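Local coordinates for protein rutinosidase (PDB 6I1A) that cleaves rutinosides as a secreted family 5 glycoside hydrolase, and probably also releases glucose from the non-reducing ends of beta-1,3-glucans, at residues 245-250 with 289-294; 260-265 with 296-301; 279-284 with 318-323. All blocks are in the same frame, centred on the assembly; numbering follows the deposited sequence.

Contact 1 (245-250 with 289-294); sequences FKYPQY and REKSGT. With EDO (1,2-ethanediol), chain H; EDO (1,2-ethanediol), chain P.
The carboxamide of Q249 and the phenol ring of Y247 are the flat groups that meet 289-294. They lie on the outer surface of a TIM barrel, where the chain leaving helix 280-290 meets the residues that lead into the short helix 248-252. Q249 uses both ends of its amide: OE1 faces the backbone N of G293, while NE2 reaches the carbonyl of E290, which lies 27° out of the amide plane. K291 approaches the Y247 ring obliquely, CG standing 3.9 Å from CE1, and C2 of a 1,2-ethanediol, probably from the crystallisation liquor, also comes to the ring at a slant. A glutamine suits this place because it can accept and donate at once. Its NE2 bonds to E290 O at 3.3 Å and to O2 of the ethanediol at 2.8 Å, whereas the bond from G293 N to OE1 is weak, being bent to 123°. The bend at chi2 (78°) swings the amide across to the other segment. K291 is extended beyond CG, which carries CG, CD and CE obliquely past CE1 of Y247 while NZ goes on to a salt bridge with D287. P248, the residue before the glutamine, packs its ring on the backbone after the helix, with CD 3.6 Å from K291 O. The same proline also touches F263 and T265 of strand 261-269. E290 turns its carboxylate elsewhere, to R289 of the second subunit. Glycine fits position 293 for two reasons: its phi is positive, and it can bring its backbone close to proline, CA of G293 lying 3.8 Å from CB of P248.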
loop_
_atom_site.group_PDB
_atom_site.type_symbol
_atom_site.label_atom_id
_atom_site.label_comp_id
_atom_site.label_asym_id
_atom_site.label_seq_id
_atom_site.Cartn_x
_atom_site.Cartn_y
_atom_site.Cartn_z
ATOM N N PHE A 245 10.500 5.314 -1.005
ATOM C CA PHE A 245 9.040 5.289 -0.784
ATOM C C PHE A 245 8.773 4.805 0.611
ATOM O O PHE A 245 7.642 4.387 0.884
ATOM C CB PHE A 245 8.355 4.450 -1.863
ATOM C CG PHE A 245 8.730 4.858 -3.262
ATOM C CD1 PHE A 245 8.184 6.015 -3.828
ATOM C CD2 PHE A 245 9.669 4.148 -3.961
ATOM C CE1 PHE A 245 8.589 6.394 -5.115
ATOM C CE2 PHE A 245 10.072 4.519 -5.221
ATOM C CZ PHE A 245 9.542 5.638 -5.790
ATOM N N LYS A 246 9.728 4.920 1.533
ATOM C CA LYS A 246 9.463 4.711 2.972
ATOM C C LYS A 246 8.623 5.875 3.478
ATOM O O LYS A 246 8.748 7.048 2.977
ATOM C CB LYS A 246 10.782 4.718 3.756
ATOM C CG LYS A 246 11.731 3.686 3.312
ATOM C CD LYS A 246 11.240 2.315 3.443
ATOM C CE LYS A 246 12.273 1.256 3.710
ATOM N NZ LYS A 246 11.609 -0.084 3.799
ATOM N N TYR A 247 7.800 5.624 4.459
ATOM C CA TYR A 247 7.140 6.759 5.157
ATOM C C TYR A 247 8.214 7.618 5.807
ATOM O O TYR A 247 9.227 7.093 6.250
ATOM C CB TYR A 247 6.146 6.148 6.118
ATOM C CG TYR A 247 5.140 5.335 5.334
ATOM C CD1 TYR A 247 4.928 5.575 3.962
ATOM C CD2 TYR A 247 4.635 4.188 5.853
ATOM C CE1 TYR A 247 4.096 4.754 3.196
ATOM C CE2 TYR A 247 3.757 3.397 5.128
ATOM C CZ TYR A 247 3.475 3.674 3.807
ATOM O OH TYR A 247 2.679 2.788 3.112
ATOM N N PRO A 248 8.073 8.974 5.844
ATOM C CA PRO A 248 9.066 9.815 6.491
ATOM C C PRO A 248 9.361 9.331 7.903
ATOM O O PRO A 248 10.504 9.449 8.344
ATOM C CB PRO A 248 8.434 11.224 6.466
ATOM C CG PRO A 248 7.523 11.179 5.237
ATOM C CD PRO A 248 7.009 9.772 5.199
ATOM N N GLN A 249 8.344 8.836 8.633
ATOM C CA GLN A 249 8.494 8.301 9.989
ATOM C C GLN A 249 9.626 7.281 10.075
ATOM O O GLN A 249 10.272 7.125 11.113
ATOM C CB GLN A 249 7.186 7.615 10.450
ATOM C CG GLN A 249 5.871 8.352 10.116
ATOM C CD GLN A 249 5.255 8.322 8.737
ATOM O OE1 GLN A 249 5.477 9.188 7.899
ATOM N NE2 GLN A 249 4.196 7.524 8.520
ATOM N N TYR A 250 9.883 6.523 8.990
ATOM C CA TYR A 250 10.932 5.504 8.955
ATOM C C TYR A 250 12.280 6.127 9.225
ATOM O O TYR A 250 13.161 5.462 9.823
ATOM C CB TYR A 250 10.947 4.785 7.603
ATOM C CG TYR A 250 12.005 3.745 7.414
ATOM C CD1 TYR A 250 11.773 2.428 7.728
ATOM C CD2 TYR A 250 13.236 4.044 6.810
ATOM C CE1 TYR A 250 12.750 1.466 7.556
ATOM C CE2 TYR A 250 14.183 3.089 6.582
ATOM C CZ TYR A 250 13.969 1.803 7.002
ATOM O OH TYR A 250 14.929 0.896 6.740
ATOM N N ARG A 289 -2.491 12.404 4.538
ATOM C CA ARG A 289 -2.832 12.066 5.924
ATOM C C ARG A 289 -1.853 11.069 6.516
ATOM O O ARG A 289 -1.533 11.200 7.737
ATOM C CB ARG A 289 -4.241 11.526 6.069
ATOM C CG ARG A 289 -5.289 12.592 5.836
ATOM C CD ARG A 289 -6.685 12.206 6.267
ATOM N NE ARG A 289 -7.211 11.104 5.468
ATOM C CZ ARG A 289 -8.485 10.900 5.269
ATOM N NH1 ARG A 289 -9.400 11.665 5.814
ATOM N NH2 ARG A 289 -8.867 9.894 4.499
ATOM N N GLU A 290 -1.348 10.109 5.729
ATOM C CA GLU A 290 -0.570 8.985 6.318
ATOM C C GLU A 290 0.904 9.080 5.975
ATOM O O GLU A 290 1.681 8.297 6.612
ATOM C CB GLU A 290 -1.114 7.649 5.822
ATOM C CG GLU A 290 -2.614 7.523 5.867
ATOM C CD GLU A 290 -3.282 7.790 7.203
ATOM O OE1 GLU A 290 -2.621 7.801 8.273
ATOM O OE2 GLU A 290 -4.540 8.030 7.207
ATOM N N LYS A 291 1.335 9.904 5.016
ATOM C CA LYS A 291 2.720 9.844 4.498
ATOM C C LYS A 291 3.379 11.218 4.624
ATOM O O LYS A 291 4.211 11.541 3.727
ATOM C CB LYS A 291 2.745 9.328 3.049
ATOM C CG LYS A 291 2.032 7.997 2.880
ATOM C CD LYS A 291 1.961 7.513 1.427
ATOM C CE LYS A 291 1.110 6.282 1.291
ATOM N NZ LYS A 291 0.913 5.822 -0.110
ATOM N N SER A 292 3.060 12.009 5.636
ATOM C CA SER A 292 3.646 13.359 5.857
ATOM C C SER A 292 4.520 13.402 7.120
ATOM O O SER A 292 4.876 14.514 7.485
ATOM C CB SER A 292 2.612 14.400 5.893
ATOM O OG SER A 292 1.828 14.424 4.691
ATOM N N GLY A 293 4.849 12.254 7.686
ATOM C CA GLY A 293 5.671 12.230 8.915
ATOM C C GLY A 293 4.912 12.691 10.140
ATOM O O GLY A 293 3.694 12.915 10.081
ATOM N N THR A 294 5.623 12.831 11.264
ATOM C CA THR A 294 5.011 13.201 12.567
ATOM C C THR A 294 5.160 14.691 12.811
ATOM O O THR A 294 4.612 15.182 13.858
ATOM C CB THR A 294 5.680 12.456 13.727
ATOM O OG1 THR A 294 7.036 12.920 13.767
ATOM C CG2 THR A 294 5.494 10.964 13.621
HETATM C C1 EDO H . 10.604 9.940 3.292
HETATM O O1 EDO H . 10.775 8.556 3.319
HETATM C C2 EDO H . 10.453 10.358 1.889
HETATM O O2 EDO H . 11.433 11.203 1.529
HETATM C C1 EDO P . 1.134 5.126 8.142
HETATM O O1 EDO P . 1.026 6.493 8.616
HETATM C C2 EDO P . 2.016 4.365 9.064
HETATM O O2 EDO P . 3.096 5.139 9.605
#

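Contact 2 (260-265 with 296-301); sequences NLVFDT and KFPVFV. With EDO (1,2-ethanediol), chain J; EDO (1,2-ethanediol), chain H.
Two neighbouring parallel strands of the TIM barrel, 261-269 and 299-308, come together here, joined through helix 280-290. F263 carries the register: its N donates to P298 O at 3.0 Å, and its O accepts from F300 N at 2.8 Å. T265 N then bonds to F300 O at 3.0 Å. The ladder stops at P298, which has no N-H to offer L261 O; a 1,2-ethanediol, probably from the crystallisation liquor, donates to that carbonyl instead, at 2.7 Å from its O1. F263, T265 and V299 share the face of the sheet turned to helix 248-252, where P248 and W251 meet F263. The hydroxyl of T265, placed between backbone N and carbonyl carbon (chi1 55°), comes up against valine methyls, with OG1 3.5 Å from V301 CG2. Such beta-branched residues suit the extended backbone of a strand. Near the strand starts, L261 sets CD2 squarely over one face of the F297 ring, 4.0 Å from its centroid and only 5° off the normal, a CH-pi contact. F263 meets the same phenylalanine obliquely, CE2 lying 3.8 Å from F297 CB with the ring planes at 84°. D264 and F300 point to the other face, the barrel interior. There D264 is bonded to H266 and forms a salt bridge with R92, while F300 meets W17 edge-to-face. V262 lies on this side too, its CG2 3.5 Å from P298 O. Two adjacent parallel strands linked through an outer helix form a beta-alpha-beta crossover, the repeating element of the TIM barrel.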
loop_
_atom_site.group_PDB
_atom_site.type_symbol
_atom_site.label_atom_id
_atom_site.label_comp_id
_atom_site.label_asym_id
_atom_site.label_seq_id
_atom_site.Cartn_x
_atom_site.Cartn_y
_atom_site.Cartn_z
ATOM N N ASN A 260 19.342 20.679 9.313
ATOM C CA ASN A 260 18.710 21.529 8.262
ATOM C C ASN A 260 18.277 20.593 7.128
ATOM O O ASN A 260 18.946 20.560 6.090
ATOM C CB ASN A 260 19.632 22.649 7.829
ATOM C CG ASN A 260 18.937 23.704 7.001
ATOM O OD1 ASN A 260 17.693 23.623 6.827
ATOM N ND2 ASN A 260 19.687 24.661 6.493
ATOM N N LEU A 261 17.171 19.909 7.339
ATOM C CA LEU A 261 16.735 18.786 6.492
ATOM C C LEU A 261 15.256 18.958 6.170
ATOM O O LEU A 261 14.473 19.365 7.051
ATOM C CB LEU A 261 16.916 17.518 7.311
ATOM C CG LEU A 261 16.636 16.203 6.606
ATOM C CD1 LEU A 261 17.751 15.885 5.654
ATOM C CD2 LEU A 261 16.513 15.129 7.692
ATOM N N VAL A 262 14.905 18.586 4.957
ATOM C CA VAL A 262 13.498 18.494 4.510
ATOM C C VAL A 262 13.363 17.196 3.741
ATOM O O VAL A 262 14.265 16.831 2.966
ATOM C CB VAL A 262 13.143 19.731 3.665
ATOM C CG1 VAL A 262 14.063 19.951 2.477
ATOM C CG2 VAL A 262 11.677 19.696 3.176
ATOM N N PHE A 263 12.253 16.500 3.905
ATOM C CA PHE A 263 11.992 15.294 3.123
ATOM C C PHE A 263 11.331 15.634 1.788
ATOM O O PHE A 263 10.512 16.550 1.751
ATOM C CB PHE A 263 11.093 14.338 3.893
ATOM C CG PHE A 263 11.748 13.683 5.063
ATOM C CD1 PHE A 263 12.651 12.669 4.851
ATOM C CD2 PHE A 263 11.276 13.924 6.343
ATOM C CE1 PHE A 263 13.240 12.008 5.920
ATOM C CE2 PHE A 263 11.850 13.270 7.428
ATOM C CZ PHE A 263 12.822 12.287 7.195
ATOM N N ASP A 264 11.664 14.868 0.770
ATOM C CA ASP A 264 10.991 14.950 -0.554
ATOM C C ASP A 264 10.195 13.671 -0.728
ATOM O O ASP A 264 10.778 12.556 -0.832
ATOM C CB ASP A 264 12.027 15.049 -1.651
ATOM C CG ASP A 264 11.472 14.956 -3.057
ATOM O OD1 ASP A 264 10.229 14.967 -3.170
ATOM O OD2 ASP A 264 12.245 14.927 -4.075
ATOM N N THR A 265 8.872 13.756 -0.687
ATOM C CA THR A 265 8.002 12.617 -0.960
ATOM C C THR A 265 7.485 12.639 -2.391
ATOM O O THR A 265 7.279 13.725 -2.938
ATOM C CB THR A 265 6.835 12.551 0.025
ATOM O OG1 THR A 265 6.150 13.812 -0.034
ATOM C CG2 THR A 265 7.301 12.224 1.430
ATOM N N LYS A 296 8.319 16.066 12.820
ATOM C CA LYS A 296 9.686 16.280 13.330
ATOM C C LYS A 296 10.460 17.131 12.315
ATOM O O LYS A 296 11.194 18.037 12.680
ATOM C CB LYS A 296 10.426 14.971 13.562
ATOM C CG LYS A 296 11.804 15.176 14.159
ATOM C CD LYS A 296 12.464 13.900 14.528
ATOM C CE LYS A 296 13.826 14.132 15.171
ATOM N NZ LYS A 296 14.515 12.837 15.472
ATOM N N PHE A 297 10.375 16.748 11.017
ATOM C CA PHE A 297 10.926 17.514 9.896
ATOM C C PHE A 297 9.836 17.926 8.891
ATOM O O PHE A 297 8.813 17.263 8.748
ATOM C CB PHE A 297 11.962 16.660 9.159
ATOM C CG PHE A 297 13.173 16.324 10.023
ATOM C CD1 PHE A 297 14.116 17.296 10.244
ATOM C CD2 PHE A 297 13.308 15.068 10.578
ATOM C CE1 PHE A 297 15.193 17.034 11.079
ATOM C CE2 PHE A 297 14.408 14.793 11.406
ATOM C CZ PHE A 297 15.326 15.775 11.637
ATOM N N PRO A 298 10.126 19.003 8.146
ATOM C CA PRO A 298 9.202 19.442 7.103
ATOM C C PRO A 298 9.273 18.463 5.926
ATOM O O PRO A 298 10.282 17.762 5.703
ATOM C CB PRO A 298 9.659 20.818 6.717
ATOM C CG PRO A 298 11.150 20.839 7.098
ATOM C CD PRO A 298 11.230 19.935 8.291
ATOM N N VAL A 299 8.180 18.428 5.138
ATOM C CA VAL A 299 8.006 17.570 3.960
ATOM C C VAL A 299 7.628 18.455 2.775
ATOM O O VAL A 299 6.821 19.357 2.902
ATOM C CB VAL A 299 6.940 16.503 4.217
ATOM C CG1 VAL A 299 6.575 15.687 2.961
ATOM C CG2 VAL A 299 7.400 15.576 5.340
ATOM N N PHE A 300 8.187 18.151 1.634
ATOM C CA PHE A 300 7.808 18.758 0.339
ATOM C C PHE A 300 7.488 17.624 -0.641
ATOM O O PHE A 300 8.247 16.670 -0.709
ATOM C CB PHE A 300 8.958 19.595 -0.176
ATOM C CG PHE A 300 8.723 20.386 -1.436
ATOM C CD1 PHE A 300 7.910 21.513 -1.404
ATOM C CD2 PHE A 300 9.281 20.024 -2.650
ATOM C CE1 PHE A 300 7.674 22.263 -2.561
ATOM C CE2 PHE A 300 9.055 20.752 -3.806
ATOM C CZ PHE A 300 8.283 21.894 -3.736
ATOM N N VAL A 301 6.388 17.727 -1.387
ATOM C CA VAL A 301 5.973 16.667 -2.314
ATOM C C VAL A 301 6.672 16.974 -3.624
ATOM O O VAL A 301 6.126 17.688 -4.503
ATOM C CB VAL A 301 4.446 16.559 -2.432
ATOM C CG1 VAL A 301 4.072 15.490 -3.437
ATOM C CG2 VAL A 301 3.870 16.238 -1.074
HETATM C C1 EDO J . 14.586 22.686 8.037
HETATM O O1 EDO J . 14.461 21.521 8.742
HETATM C C2 EDO J . 15.187 23.805 8.879
HETATM O O2 EDO J . 14.356 24.209 9.984
HETATM C C1 EDO H . 10.604 9.940 3.292
HETATM O O1 EDO H . 10.775 8.556 3.319
HETATM C C2 EDO H . 10.453 10.358 1.889
HETATM O O2 EDO H . 11.433 11.203 1.529
#

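Contact 3 (279-284 with 318-323); sequences NLPEYI and KRNVLA. With EDO (1,2-ethanediol), chain S.
P281 sits against R319 and N320, crossing both side chains at about a right angle. CG lies 3.4 Å above the guanidinium plane of R319, toward the rim of that face, and CD comes to 3.4 Å from N320 OD1. Beside it L280 lays CD2 against the amide carbon of N320 at 3.8 Å, and CB of P281 meets CB of A323 at 4.2 Å; alanine is small enough to let the backbones approach there. I284 reaches the backbone of N320 with CD1. These are neighbouring outer helices of the TIM barrel, 280-290 and 317-331; their segments 280-284 and 318-323 run at 12° to each other, with axes 9.8 Å apart at closest. Proline suits the first turn of its helix, where a backbone N-H has no helical acceptor to meet. The polar pair is held in turn: R319 NH1 donates to N320 OD1 at 2.8 Å, bends at chi2 (-97°) and chi3 bringing the guanidinium round to the proline. NH2 of R319 forms a salt bridge with E278, and N320 ND2 bonds to S277 O. Deeper in, L280 and N320 both rest on I306 of strand 299-308.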
loop_
_atom_site.group_PDB
_atom_site.type_symbol
_atom_site.label_atom_id
_atom_site.label_comp_id
_atom_site.label_asym_id
_atom_site.label_seq_id
_atom_site.Cartn_x
_atom_site.Cartn_y
_atom_site.Cartn_z
ATOM N N ASN A 279 -11.999 9.393 -8.278
ATOM C CA ASN A 279 -11.649 9.165 -6.863
ATOM C C ASN A 279 -10.251 9.691 -6.520
ATOM O O ASN A 279 -9.833 9.546 -5.345
ATOM C CB ASN A 279 -11.805 7.689 -6.474
ATOM C CG ASN A 279 -10.792 6.767 -7.062
ATOM O OD1 ASN A 279 -9.690 7.194 -7.445
ATOM N ND2 ASN A 279 -11.117 5.486 -7.138
ATOM N N LEU A 280 -9.573 10.317 -7.491
ATOM C CA LEU A 280 -8.154 10.696 -7.251
ATOM C C LEU A 280 -8.033 11.532 -5.999
ATOM O O LEU A 280 -7.061 11.371 -5.249
ATOM C CB LEU A 280 -7.614 11.436 -8.460
ATOM C CG LEU A 280 -6.082 11.529 -8.446
ATOM C CD1 LEU A 280 -5.466 10.219 -8.864
ATOM C CD2 LEU A 280 -5.588 12.655 -9.315
ATOM N N PRO A 281 -8.893 12.532 -5.687
ATOM C CA PRO A 281 -8.680 13.321 -4.475
ATOM C C PRO A 281 -8.657 12.502 -3.181
ATOM O O PRO A 281 -8.040 12.943 -2.199
ATOM C CB PRO A 281 -9.816 14.374 -4.501
ATOM C CG PRO A 281 -10.169 14.435 -5.983
ATOM C CD PRO A 281 -10.025 13.027 -6.503
ATOM N N GLU A 282 -9.355 11.363 -3.162
ATOM C CA GLU A 282 -9.326 10.430 -2.023
ATOM C C GLU A 282 -7.939 9.833 -1.854
ATOM O O GLU A 282 -7.439 9.747 -0.700
ATOM C CB GLU A 282 -10.369 9.327 -2.187
ATOM C CG GLU A 282 -11.781 9.850 -2.188
ATOM C CD GLU A 282 -12.795 8.840 -2.713
ATOM O OE1 GLU A 282 -12.547 7.658 -2.663
ATOM O OE2 GLU A 282 -13.783 9.298 -3.313
ATOM N N TYR A 283 -7.332 9.469 -2.943
ATOM C CA TYR A 283 -5.959 8.869 -2.921
ATOM C C TYR A 283 -4.943 9.942 -2.536
ATOM O O TYR A 283 -3.966 9.689 -1.773
ATOM C CB TYR A 283 -5.607 8.221 -4.251
ATOM C CG TYR A 283 -6.216 6.855 -4.434
ATOM C CD1 TYR A 283 -7.489 6.682 -4.935
ATOM C CD2 TYR A 283 -5.522 5.731 -4.049
ATOM C CE1 TYR A 283 -8.078 5.437 -5.021
ATOM C CE2 TYR A 283 -6.080 4.462 -4.177
ATOM C CZ TYR A 283 -7.349 4.314 -4.697
ATOM O OH TYR A 283 -7.964 3.068 -4.770
ATOM N N ILE A 284 -5.115 11.162 -3.045
ATOM C CA ILE A 284 -4.237 12.293 -2.675
ATOM C C ILE A 284 -4.349 12.542 -1.166
ATOM O O ILE A 284 -3.323 12.702 -0.452
ATOM C CB ILE A 284 -4.619 13.532 -3.515
ATOM C CG1 ILE A 284 -4.143 13.356 -4.959
ATOM C CG2 ILE A 284 -4.084 14.841 -2.948
ATOM C CD1 ILE A 284 -4.723 14.360 -5.944
ATOM N N LYS A 318 -8.654 19.782 -14.124
ATOM C CA LYS A 318 -8.533 21.032 -13.318
ATOM C C LYS A 318 -8.852 20.745 -11.844
ATOM O O LYS A 318 -8.071 21.154 -10.970
ATOM C CB LYS A 318 -9.430 22.148 -13.861
ATOM C CG LYS A 318 -9.453 23.419 -13.021
ATOM C CD LYS A 318 -10.234 24.554 -13.654
ATOM C CE LYS A 318 -10.148 25.839 -12.861
ATOM N NZ LYS A 318 -11.028 26.893 -13.418
ATOM N N ARG A 319 -9.958 20.047 -11.588
ATOM C CA ARG A 319 -10.368 19.712 -10.200
ATOM C C ARG A 319 -9.255 18.914 -9.508
ATOM O O ARG A 319 -8.954 19.216 -8.345
ATOM C CB ARG A 319 -11.679 18.918 -10.237
ATOM C CG ARG A 319 -12.117 18.364 -8.890
ATOM C CD ARG A 319 -11.691 16.917 -8.714
ATOM N NE ARG A 319 -12.806 16.103 -8.261
ATOM C CZ ARG A 319 -12.907 14.790 -8.400
ATOM N NH1 ARG A 319 -11.950 14.104 -8.998
ATOM N NH2 ARG A 319 -13.974 14.166 -7.940
ATOM N N ASN A 320 -8.663 17.949 -10.216
ATOM C CA ASN A 320 -7.612 17.055 -9.660
ATOM C C ASN A 320 -6.314 17.825 -9.379
ATOM O O ASN A 320 -5.728 17.612 -8.311
ATOM C CB ASN A 320 -7.426 15.810 -10.529
ATOM C CG ASN A 320 -8.559 14.821 -10.350
ATOM O OD1 ASN A 320 -9.214 14.813 -9.315
ATOM N ND2 ASN A 320 -8.791 13.983 -11.345
ATOM N N VAL A 321 -5.866 18.660 -10.314
ATOM C CA VAL A 321 -4.609 19.449 -10.058
ATOM C C VAL A 321 -4.829 20.361 -8.875
ATOM O O VAL A 321 -3.971 20.450 -7.955
ATOM C CB VAL A 321 -4.154 20.272 -11.275
ATOM C CG1 VAL A 321 -2.946 21.149 -10.950
ATOM C CG2 VAL A 321 -3.844 19.415 -12.428
ATOM N N LEU A 322 -5.955 21.098 -8.840
ATOM C CA LEU A 322 -6.197 22.025 -7.732
ATOM C C LEU A 322 -6.357 21.289 -6.405
ATOM O O LEU A 322 -5.863 21.780 -5.369
ATOM C CB LEU A 322 -7.420 22.900 -8.042
ATOM C CG LEU A 322 -7.239 23.851 -9.225
ATOM C CD1 LEU A 322 -8.536 24.639 -9.424
ATOM C CD2 LEU A 322 -6.099 24.806 -9.028
ATOM N N ALA A 323 -7.014 20.119 -6.412
ATOM C CA ALA A 323 -7.161 19.314 -5.189
ATOM C C ALA A 323 -5.775 18.934 -4.638
ATOM O O ALA A 323 -5.496 19.006 -3.438
ATOM C CB ALA A 323 -8.024 18.095 -5.421
HETATM C C1 EDO S . -8.210 5.907 -1.456
HETATM O O1 EDO S . -7.813 5.737 -0.102
HETATM C C2 EDO S . -9.549 5.367 -1.715
HETATM O O2 EDO S . -10.579 6.175 -1.296
#

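Contact 2 is the buried core of the set, contact 1 lies at the surface and contact 3 is partly buried. Contacts 1 and 2 touch: S292 O lies against V299, and K291 O is near T265 CG2, so the segments of contact 1 rest directly on the strand pair of contact 2. Contact 3 touches neither, its centre about 20 Å from that of contact 1, yet both use helix 280-290, contact 3 its first turn and contact 1 its end. The chemistry follows the place: strand backbones bond to each other in contact 2, a side-chain amide bonds to backbone in contact 1, and contact 3 has no hydrogen bond between its segments.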